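Local coordinates for probable fatty acyl-CoA transferase Rv3272 (Mycobacterium tuberculosis, PDB 5YX6), which probably works in fatty acid metabolism as a family III CoA transferase, binding fatty acyl-CoAs of various chain lengths and palmitoyl-CoA most tightly, at residues 29-34 against 185-190; 11-16 against 191-196; 273-278 against 282-287. All coordinates share one frame; numbering follows the deposited sequence.

Contact 1. Residues 29-34 against 185-190; sequences QVLVDL and AVLAAL
No flat group enters the meeting of L31 and L34 with V186 and L187. The flat groups of 29-34, the amide of Q29 and the carboxylate of D33, lie on another side of helix 23-33 and are hydrogen-bonded to each other. The contact itself is helix against helix within the Rossmann fold: 23-33, the crossover helix between strands 14-17 and 37-42, comes beside the long helix 173-196, and both rest on the parallel sheet, where L31 and V186 each touch L100. Methyl groups do all the work. L31 and L187 run past one another in opposite directions, their CD1 atoms 4.1 Å apart, while L31 CD2 reaches V186 CG1 at 4.4 Å. At the end of the helix L34 crosses L187 at about a right angle and brings its CD1 to 4.2 Å from L187 CD2. L31 and L187 thus each give separate methyls to two partners. The chi2 of L187, 9°, is nearly eclipsed, as is that of L31, so the exact methyl positions deserve some caution. The backbones stay well separated, 8.7 Å between the CA atoms of L31 and L187. V30 packs on Q184 of the second subunit, which puts the dimer interface close by. On the polar side of helix 23-33, Q29 NE2 donates a hydrogen bond to D33 OD1 at 3.1 Å, arriving from above the carboxylate plane, 39° out of it.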
loop_
_atom_site.group_PDB
_atom_site.type_symbol
_atom_site.label_atom_id
_atom_site.label_comp_id
_atom_site.label_asym_id
_atom_site.label_seq_id
_atom_site.Cartn_x
_atom_site.Cartn_y
_atom_site.Cartn_z
ATOM N N GLN A 29 -10.455 10.828 -1.758
ATOM C CA GLN A 29 -10.580 10.720 -3.208
ATOM C C GLN A 29 -11.175 9.379 -3.624
ATOM O O GLN A 29 -11.947 9.316 -4.569
ATOM C CB GLN A 29 -9.226 10.921 -3.894
ATOM C CG GLN A 29 -9.310 10.931 -5.419
ATOM C CD GLN A 29 -10.052 12.156 -5.933
ATOM O OE1 GLN A 29 -9.600 13.288 -5.759
ATOM N NE2 GLN A 29 -11.186 11.933 -6.582
ATOM N N VAL A 30 -10.794 8.312 -2.927
ATOM C CA VAL A 30 -11.369 6.995 -3.165
ATOM C C VAL A 30 -12.871 7.007 -2.910
ATOM O O VAL A 30 -13.638 6.465 -3.692
ATOM C CB VAL A 30 -10.712 5.905 -2.284
ATOM C CG1 VAL A 30 -11.513 4.607 -2.350
ATOM C CG2 VAL A 30 -9.251 5.672 -2.706
ATOM N N LEU A 31 -13.280 7.621 -1.809
ATOM C CA LEU A 31 -14.697 7.759 -1.487
ATOM C C LEU A 31 -15.470 8.563 -2.531
ATOM O O LEU A 31 -16.597 8.204 -2.891
ATOM C CB LEU A 31 -14.862 8.412 -0.109
ATOM C CG LEU A 31 -14.821 7.534 1.150
ATOM C CD1 LEU A 31 -14.466 6.091 0.851
ATOM C CD2 LEU A 31 -13.900 8.110 2.205
ATOM N N VAL A 32 -14.861 9.642 -3.016
ATOM C CA VAL A 32 -15.437 10.444 -4.089
ATOM C C VAL A 32 -15.646 9.617 -5.343
ATOM O O VAL A 32 -16.704 9.680 -5.959
ATOM C CB VAL A 32 -14.551 11.659 -4.429
ATOM C CG1 VAL A 32 -15.016 12.333 -5.708
ATOM C CG2 VAL A 32 -14.580 12.650 -3.292
ATOM N N ASP A 33 -14.635 8.834 -5.712
ATOM C CA ASP A 33 -14.712 7.987 -6.899
ATOM C C ASP A 33 -15.856 6.974 -6.778
ATOM O O ASP A 33 -16.453 6.566 -7.774
ATOM C CB ASP A 33 -13.391 7.247 -7.122
ATOM C CG ASP A 33 -12.210 8.197 -7.404
ATOM O OD1 ASP A 33 -12.445 9.376 -7.775
ATOM O OD2 ASP A 33 -11.041 7.744 -7.284
ATOM N N LEU A 34 -16.159 6.581 -5.546
ATOM C CA LEU A 34 -17.221 5.625 -5.284
ATOM C C LEU A 34 -18.578 6.311 -5.065
ATOM O O LEU A 34 -19.564 5.655 -4.737
ATOM C CB LEU A 34 -16.845 4.760 -4.079
ATOM C CG LEU A 34 -15.579 3.922 -4.311
ATOM C CD1 LEU A 34 -15.144 3.202 -3.038
ATOM C CD2 LEU A 34 -15.761 2.928 -5.464
ATOM N N ALA A 185 -11.131 0.846 5.701
ATOM C CA ALA A 185 -11.717 0.830 7.029
ATOM C C ALA A 185 -13.026 1.621 7.103
ATOM O O ALA A 185 -13.951 1.232 7.805
ATOM C CB ALA A 185 -10.728 1.362 8.022
ATOM N N VAL A 186 -13.113 2.722 6.367
ATOM C CA VAL A 186 -14.365 3.451 6.281
ATOM C C VAL A 186 -15.435 2.585 5.613
ATOM O O VAL A 186 -16.570 2.520 6.074
ATOM C CB VAL A 186 -14.201 4.769 5.500
ATOM C CG1 VAL A 186 -15.549 5.318 5.106
ATOM C CG2 VAL A 186 -13.413 5.801 6.334
ATOM N N LEU A 187 -15.061 1.902 4.537
ATOM C CA LEU A 187 -15.992 1.042 3.817
ATOM C C LEU A 187 -16.526 -0.075 4.717
ATOM O O LEU A 187 -17.734 -0.355 4.731
ATOM C CB LEU A 187 -15.313 0.454 2.590
ATOM C CG LEU A 187 -15.489 1.085 1.206
ATOM C CD1 LEU A 187 -16.192 2.425 1.246
ATOM C CD2 LEU A 187 -14.143 1.184 0.477
ATOM N N ALA A 188 -15.631 -0.691 5.483
ATOM C CA ALA A 188 -16.029 -1.726 6.429
ATOM C C ALA A 188 -17.026 -1.161 7.436
ATOM O O ALA A 188 -18.055 -1.779 7.719
ATOM C CB ALA A 188 -14.813 -2.304 7.140
ATOM N N ALA A 189 -16.731 0.032 7.947
ATOM C CA ALA A 189 -17.610 0.683 8.912
ATOM C C ALA A 189 -18.995 0.985 8.326
ATOM O O ALA A 189 -20.003 0.788 8.989
ATOM C CB ALA A 189 -16.967 1.958 9.422
ATOM N N LEU A 190 -19.035 1.469 7.090
ATOM C CA LEU A 190 -20.292 1.749 6.409
ATOM C C LEU A 190 -21.134 0.480 6.247
ATOM O O LEU A 190 -22.359 0.520 6.331
ATOM C CB LEU A 190 -20.027 2.381 5.043
ATOM C CG LEU A 190 -19.552 3.833 5.088
ATOM C CD1 LEU A 190 -19.100 4.266 3.701
ATOM C CD2 LEU A 190 -20.641 4.766 5.632
#

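Contact 2. Residues 11-16 against 191-196; sequences DGFRVL and LHRERN
R193 NH2 makes a salt bridge to D97 OD1 and also lies 3.4 Å from F13 CE1. This is the Rossmann fold at the start of an inner strand, where the loop leading into strand 14-17 faces the end of helix 173-196. The arginine's other terminal nitrogen, NH1, bonds to the carbonyl O of N124, so two fixed points set the rotation of the guanidinium. Its plane stands 64° from that of the ring, and F13 CE1 meets it at the edge; seen from the ring, NH2 comes in obliquely, with CD1 and CZ of F13 both about 3.9 Å from it. The R193 chain leaves the helix with CG anti to the backbone N (chi1 -166°) and bends at chi3, which carries its end across to the phenylalanine. E194 approaches from another quarter. Its OE1 sits at the edge of the F13 ring, near the ring plane. R195 of the second subunit makes a cation-pi contact with F13 and also bonds to D11 O, tying the same loop into the dimer. R193, E194 and N124 belong to a pocket that holds benzamidine, probably from the crystallisation liquor. Near the helix end, N196 ND2 donates to H192 ND1 at 3.1 Å, a nearly straight bond of 165°. The carboxylate contact is looser, with E194 OE1 4.1 Å from F13 CZ.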
loop_
_atom_site.group_PDB
_atom_site.type_symbol
_atom_site.label_atom_id
_atom_site.label_comp_id
_atom_site.label_asym_id
_atom_site.label_seq_id
_atom_site.Cartn_x
_atom_site.Cartn_y
_atom_site.Cartn_z
ATOM N N ASP A 11 -23.522 6.572 -3.231
ATOM C CA ASP A 11 -24.530 7.616 -3.468
ATOM C C ASP A 11 -25.330 7.905 -2.204
ATOM O O ASP A 11 -25.786 6.985 -1.522
ATOM C CB ASP A 11 -25.503 7.227 -4.589
ATOM C CG ASP A 11 -24.849 7.218 -5.959
ATOM O OD1 ASP A 11 -23.794 7.878 -6.121
ATOM O OD2 ASP A 11 -25.414 6.582 -6.883
ATOM N N GLY A 12 -25.470 9.184 -1.879
ATOM C CA GLY A 12 -26.264 9.580 -0.738
ATOM C C GLY A 12 -25.479 9.728 0.553
ATOM O O GLY A 12 -25.979 10.327 1.501
ATOM N N PHE A 13 -24.254 9.206 0.604
ATOM C CA PHE A 13 -23.435 9.330 1.815
ATOM C C PHE A 13 -22.658 10.643 1.831
ATOM O O PHE A 13 -22.079 11.050 0.821
ATOM C CB PHE A 13 -22.451 8.166 1.944
ATOM C CG PHE A 13 -23.092 6.855 2.279
ATOM C CD1 PHE A 13 -24.273 6.802 2.994
ATOM C CD2 PHE A 13 -22.507 5.669 1.881
ATOM C CE1 PHE A 13 -24.860 5.583 3.299
ATOM C CE2 PHE A 13 -23.079 4.459 2.191
ATOM C CZ PHE A 13 -24.258 4.413 2.899
ATOM N N ARG A 14 -22.611 11.280 2.993
ATOM C CA ARG A 14 -21.890 12.535 3.133
ATOM C C ARG A 14 -20.683 12.367 4.050
ATOM O O ARG A 14 -20.790 11.818 5.145
ATOM C CB ARG A 14 -22.818 13.631 3.667
ATOM C CG ARG A 14 -22.087 14.922 4.008
ATOM C CD ARG A 14 -23.053 16.013 4.339
ATOM N NE ARG A 14 -23.830 16.382 3.166
ATOM C CZ ARG A 14 -24.803 17.291 3.171
ATOM N NH1 ARG A 14 -25.102 17.936 4.290
ATOM N NH2 ARG A 14 -25.464 17.565 2.051
ATOM N N VAL A 15 -19.532 12.842 3.592
ATOM C CA VAL A 15 -18.295 12.714 4.346
ATOM C C VAL A 15 -17.736 14.089 4.675
ATOM O O VAL A 15 -17.630 14.944 3.804
ATOM C CB VAL A 15 -17.243 11.902 3.562
ATOM C CG1 VAL A 15 -15.957 11.764 4.364
ATOM C CG2 VAL A 15 -17.804 10.528 3.166
ATOM N N LEU A 16 -17.390 14.296 5.938
ATOM C CA LEU A 16 -16.717 15.514 6.384
ATOM C C LEU A 16 -15.219 15.272 6.495
ATOM O O LEU A 16 -14.780 14.560 7.397
ATOM C CB LEU A 16 -17.267 15.966 7.733
ATOM C CG LEU A 16 -18.294 17.083 7.675
ATOM C CD1 LEU A 16 -19.454 16.642 6.805
ATOM C CD2 LEU A 16 -18.751 17.463 9.086
ATOM N N LEU A 191 -20.460 -0.638 6.005
ATOM C CA LEU A 191 -21.123 -1.926 5.849
ATOM C C LEU A 191 -21.621 -2.417 7.196
ATOM O O LEU A 191 -22.730 -2.933 7.307
ATOM C CB LEU A 191 -20.162 -2.939 5.247
ATOM C CG LEU A 191 -20.620 -4.180 4.489
ATOM C CD1 LEU A 191 -21.812 -3.939 3.566
ATOM C CD2 LEU A 191 -19.417 -4.687 3.703
ATOM N N HIS A 192 -20.800 -2.216 8.222
ATOM C CA HIS A 192 -21.144 -2.606 9.585
ATOM C C HIS A 192 -22.437 -1.906 9.971
ATOM O O HIS A 192 -23.355 -2.519 10.509
ATOM C CB HIS A 192 -20.011 -2.232 10.553
ATOM C CG HIS A 192 -20.041 -2.952 11.866
ATOM N ND1 HIS A 192 -20.579 -4.214 12.023
ATOM C CD2 HIS A 192 -19.589 -2.588 13.090
ATOM C CE1 HIS A 192 -20.454 -4.592 13.280
ATOM N NE2 HIS A 192 -19.856 -3.621 13.951
ATOM N N ARG A 193 -22.498 -0.612 9.684
ATOM C CA ARG A 193 -23.675 0.178 9.998
ATOM C C ARG A 193 -24.878 -0.308 9.189
ATOM O O ARG A 193 -25.961 -0.523 9.732
ATOM C CB ARG A 193 -23.411 1.662 9.728
ATOM C CG ARG A 193 -24.455 2.577 10.338
ATOM C CD ARG A 193 -24.192 4.018 9.985
ATOM N NE ARG A 193 -24.308 4.239 8.549
ATOM C CZ ARG A 193 -24.367 5.439 7.982
ATOM N NH1 ARG A 193 -24.300 6.532 8.732
ATOM N NH2 ARG A 193 -24.480 5.546 6.665
ATOM N N GLU A 194 -24.658 -0.544 7.904
ATOM C CA GLU A 194 -25.729 -0.939 7.005
ATOM C C GLU A 194 -26.391 -2.239 7.442
ATOM O O GLU A 194 -27.616 -2.340 7.467
ATOM C CB GLU A 194 -25.184 -1.084 5.584
ATOM C CG GLU A 194 -26.224 -1.052 4.462
ATOM C CD GLU A 194 -26.918 0.288 4.270
ATOM O OE1 GLU A 194 -26.347 1.348 4.647
ATOM O OE2 GLU A 194 -28.040 0.270 3.706
ATOM N N ARG A 195 -25.583 -3.207 7.852
ATOM C CA ARG A 195 -26.112 -4.524 8.142
ATOM C C ARG A 195 -26.432 -4.768 9.603
ATOM O O ARG A 195 -27.420 -5.431 9.914
ATOM C CB ARG A 195 -25.114 -5.577 7.687
ATOM C CG ARG A 195 -24.689 -5.419 6.261
ATOM C CD ARG A 195 -23.812 -6.570 5.865
ATOM N NE ARG A 195 -24.513 -7.849 5.933
ATOM C CZ ARG A 195 -24.073 -8.894 6.624
ATOM N NH1 ARG A 195 -24.766 -10.026 6.635
ATOM N NH2 ARG A 195 -22.935 -8.804 7.305
ATOM N N ASN A 196 -25.635 -4.191 10.493
ATOM C CA ASN A 196 -25.745 -4.512 11.908
ATOM C C ASN A 196 -26.214 -3.354 12.770
ATOM O O ASN A 196 -26.469 -3.537 13.955
ATOM C CB ASN A 196 -24.406 -5.030 12.438
ATOM C CG ASN A 196 -23.963 -6.319 11.753
ATOM O OD1 ASN A 196 -24.742 -7.263 11.634
ATOM N ND2 ASN A 196 -22.705 -6.364 11.300
#

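Contact 3. Residues 273-278 against 282-287; sequences KLCYLI and DLVEDQ
C275 and Y276 hold V284 in the angle between them, while CB of L283 meets the sulfur of C275. The motif is a pair of helices, 268-277 and the short, weakly bonded 282-285, joined by the short connection 278-281; the tie is local, unlike one between distant parts of the chain, and it probably belongs to the small domain. This connection brings the backbones close, 6.3 Å between the CA atoms of C275 and L283, so a cysteine can touch both L283 and V284. C275 points toward the second helix with SG beside its own backbone N (chi1 -65°), and this lays the sulfur against L283 CB at 3.6 Å. The methylene behind it is used as well: C275 CB touches V284 CG2, also at 3.6 Å. That same methyl meets the tyrosine. Y276 and V284 cross at about a right angle, and CG2 comes obliquely to the phenol end of the ring, 4.1 Å from Y276 CZ and about as far from CE2. No hydrogen bond joins the two segments. I278 packs mainly on the neighbouring helices, touching L306, A309 and L310 of helix 299-310 and W318 of helix 315-324, while Y276 lies at the exposed side. V284 is set by chi1 at 180°, with CG1 anti to the backbone N; its CG2 is left facing C275, whose SG lies 4.1 Å from that methyl.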
loop_
_atom_site.group_PDB
_atom_site.type_symbol
_atom_site.label_atom_id
_atom_site.label_comp_id
_atom_site.label_asym_id
_atom_site.label_seq_id
_atom_site.Cartn_x
_atom_site.Cartn_y
_atom_site.Cartn_z
ATOM N N LYS A 273 13.689 -24.211 -18.466
ATOM C CA LYS A 273 13.372 -23.402 -19.630
ATOM C C LYS A 273 14.426 -22.293 -19.817
ATOM O O LYS A 273 14.972 -22.114 -20.917
ATOM C CB LYS A 273 11.980 -22.808 -19.438
ATOM C CG LYS A 273 10.989 -22.976 -20.560
ATOM C CD LYS A 273 9.672 -22.346 -20.103
ATOM C CE LYS A 273 8.539 -22.563 -21.071
ATOM N NZ LYS A 273 7.274 -22.023 -20.503
ATOM N N LEU A 274 14.726 -21.578 -18.728
ATOM C CA LEU A 274 15.698 -20.490 -18.752
ATOM C C LEU A 274 17.083 -20.953 -19.222
ATOM O O LEU A 274 17.658 -20.371 -20.141
ATOM C CB LEU A 274 15.800 -19.847 -17.369
ATOM C CG LEU A 274 16.846 -18.739 -17.247
ATOM C CD1 LEU A 274 16.426 -17.558 -18.100
ATOM C CD2 LEU A 274 17.033 -18.306 -15.804
ATOM N N CYS A 275 17.605 -22.006 -18.602
ATOM C CA CYS A 275 18.907 -22.550 -18.983
ATOM C C CYS A 275 19.015 -22.874 -20.474
ATOM O O CYS A 275 20.023 -22.559 -21.107
ATOM C CB CYS A 275 19.212 -23.807 -18.178
ATOM S SG CYS A 275 19.413 -23.506 -16.421
ATOM N N TYR A 276 17.982 -23.483 -21.048
ATOM C CA TYR A 276 18.042 -23.806 -22.469
ATOM C C TYR A 276 17.995 -22.530 -23.303
ATOM O O TYR A 276 18.673 -22.430 -24.324
ATOM C CB TYR A 276 16.908 -24.760 -22.883
ATOM C CG TYR A 276 17.035 -26.141 -22.266
ATOM C CD1 TYR A 276 18.028 -27.033 -22.674
ATOM C CD2 TYR A 276 16.154 -26.552 -21.275
ATOM C CE1 TYR A 276 18.145 -28.297 -22.084
ATOM C CE2 TYR A 276 16.258 -27.803 -20.687
ATOM C CZ TYR A 276 17.249 -28.672 -21.092
ATOM O OH TYR A 276 17.326 -29.910 -20.490
ATOM N N LEU A 277 17.185 -21.560 -22.878
ATOM C CA LEU A 277 16.987 -20.335 -23.662
ATOM C C LEU A 277 18.225 -19.442 -23.737
ATOM O O LEU A 277 18.426 -18.754 -24.732
ATOM C CB LEU A 277 15.805 -19.521 -23.104
ATOM C CG LEU A 277 14.409 -20.088 -23.394
ATOM C CD1 LEU A 277 13.318 -19.283 -22.703
ATOM C CD2 LEU A 277 14.155 -20.169 -24.897
ATOM N N ILE A 278 19.045 -19.445 -22.688
ATOM C CA ILE A 278 20.271 -18.646 -22.669
ATOM C C ILE A 278 21.478 -19.417 -23.200
ATOM O O ILE A 278 22.615 -18.949 -23.103
ATOM C CB ILE A 278 20.610 -18.158 -21.250
ATOM C CG1 ILE A 278 20.910 -19.357 -20.352
ATOM C CG2 ILE A 278 19.473 -17.319 -20.690
ATOM C CD1 ILE A 278 21.296 -18.999 -18.956
ATOM N N ASP A 282 24.022 -27.042 -19.639
ATOM C CA ASP A 282 24.886 -27.648 -18.633
ATOM C C ASP A 282 24.447 -27.266 -17.232
ATOM O O ASP A 282 24.705 -28.000 -16.278
ATOM C CB ASP A 282 26.347 -27.238 -18.860
ATOM C CG ASP A 282 26.571 -25.734 -18.726
ATOM O OD1 ASP A 282 26.175 -24.979 -19.643
ATOM O OD2 ASP A 282 27.191 -25.313 -17.720
ATOM N N LEU A 283 23.782 -26.117 -17.114
ATOM C CA LEU A 283 23.353 -25.607 -15.812
ATOM C C LEU A 283 22.199 -26.394 -15.198
ATOM O O LEU A 283 22.000 -26.360 -13.986
ATOM C CB LEU A 283 22.967 -24.134 -15.915
ATOM C CG LEU A 283 24.122 -23.185 -16.240
ATOM C CD1 LEU A 283 23.643 -21.746 -16.225
ATOM C CD2 LEU A 283 25.294 -23.392 -15.284
ATOM N N VAL A 284 21.423 -27.084 -16.029
ATOM C CA VAL A 284 20.287 -27.857 -15.529
ATOM C C VAL A 284 20.777 -28.976 -14.608
ATOM O O VAL A 284 20.178 -29.230 -13.558
ATOM C CB VAL A 284 19.436 -28.462 -16.674
ATOM C CG1 VAL A 284 18.265 -29.256 -16.102
ATOM C CG2 VAL A 284 18.922 -27.372 -17.600
ATOM N N GLU A 285 21.872 -29.633 -15.001
ATOM C CA GLU A 285 22.379 -30.787 -14.262
ATOM C C GLU A 285 23.652 -30.516 -13.446
ATOM O O GLU A 285 24.141 -31.405 -12.746
ATOM C CB GLU A 285 22.642 -31.940 -15.236
ATOM N N ASP A 286 24.177 -29.296 -13.528
ATOM C CA ASP A 286 25.265 -28.848 -12.653
ATOM C C ASP A 286 24.885 -29.024 -11.178
ATOM O O ASP A 286 23.880 -28.477 -10.725
ATOM C CB ASP A 286 25.616 -27.388 -12.958
ATOM C CG ASP A 286 26.883 -26.909 -12.246
ATOM O OD1 ASP A 286 27.062 -27.184 -11.035
ATOM O OD2 ASP A 286 27.703 -26.242 -12.912
ATOM N N GLN A 287 25.689 -29.781 -10.434
ATOM C CA GLN A 287 25.367 -30.111 -9.044
ATOM C C GLN A 287 25.254 -28.880 -8.135
ATOM O O GLN A 287 24.694 -28.956 -7.043
ATOM C CB GLN A 287 26.418 -31.072 -8.480
#

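Contacts 1 and 2 share helix 173-196 and follow one another along it, their centres only 9 Å apart. They meet directly, L190 CD1 lying 4.1 Å from F13 CD2, and both touch the second subunit. Contact 1 is fully buried and purely aliphatic, two helices on one sheet; contact 2, farther from the centre of the chain and partly buried, swaps methyls for an aromatic ring, an arginine and a glutamate, with charged partners and a pocket close by. Contact 3 stands apart, about 37 Å from contact 1 at the nearest atoms and across the chain's centre. It is partly buried like contact 2 but apolar like contact 1, and it joins neighbours in sequence, untouched by the other subunit.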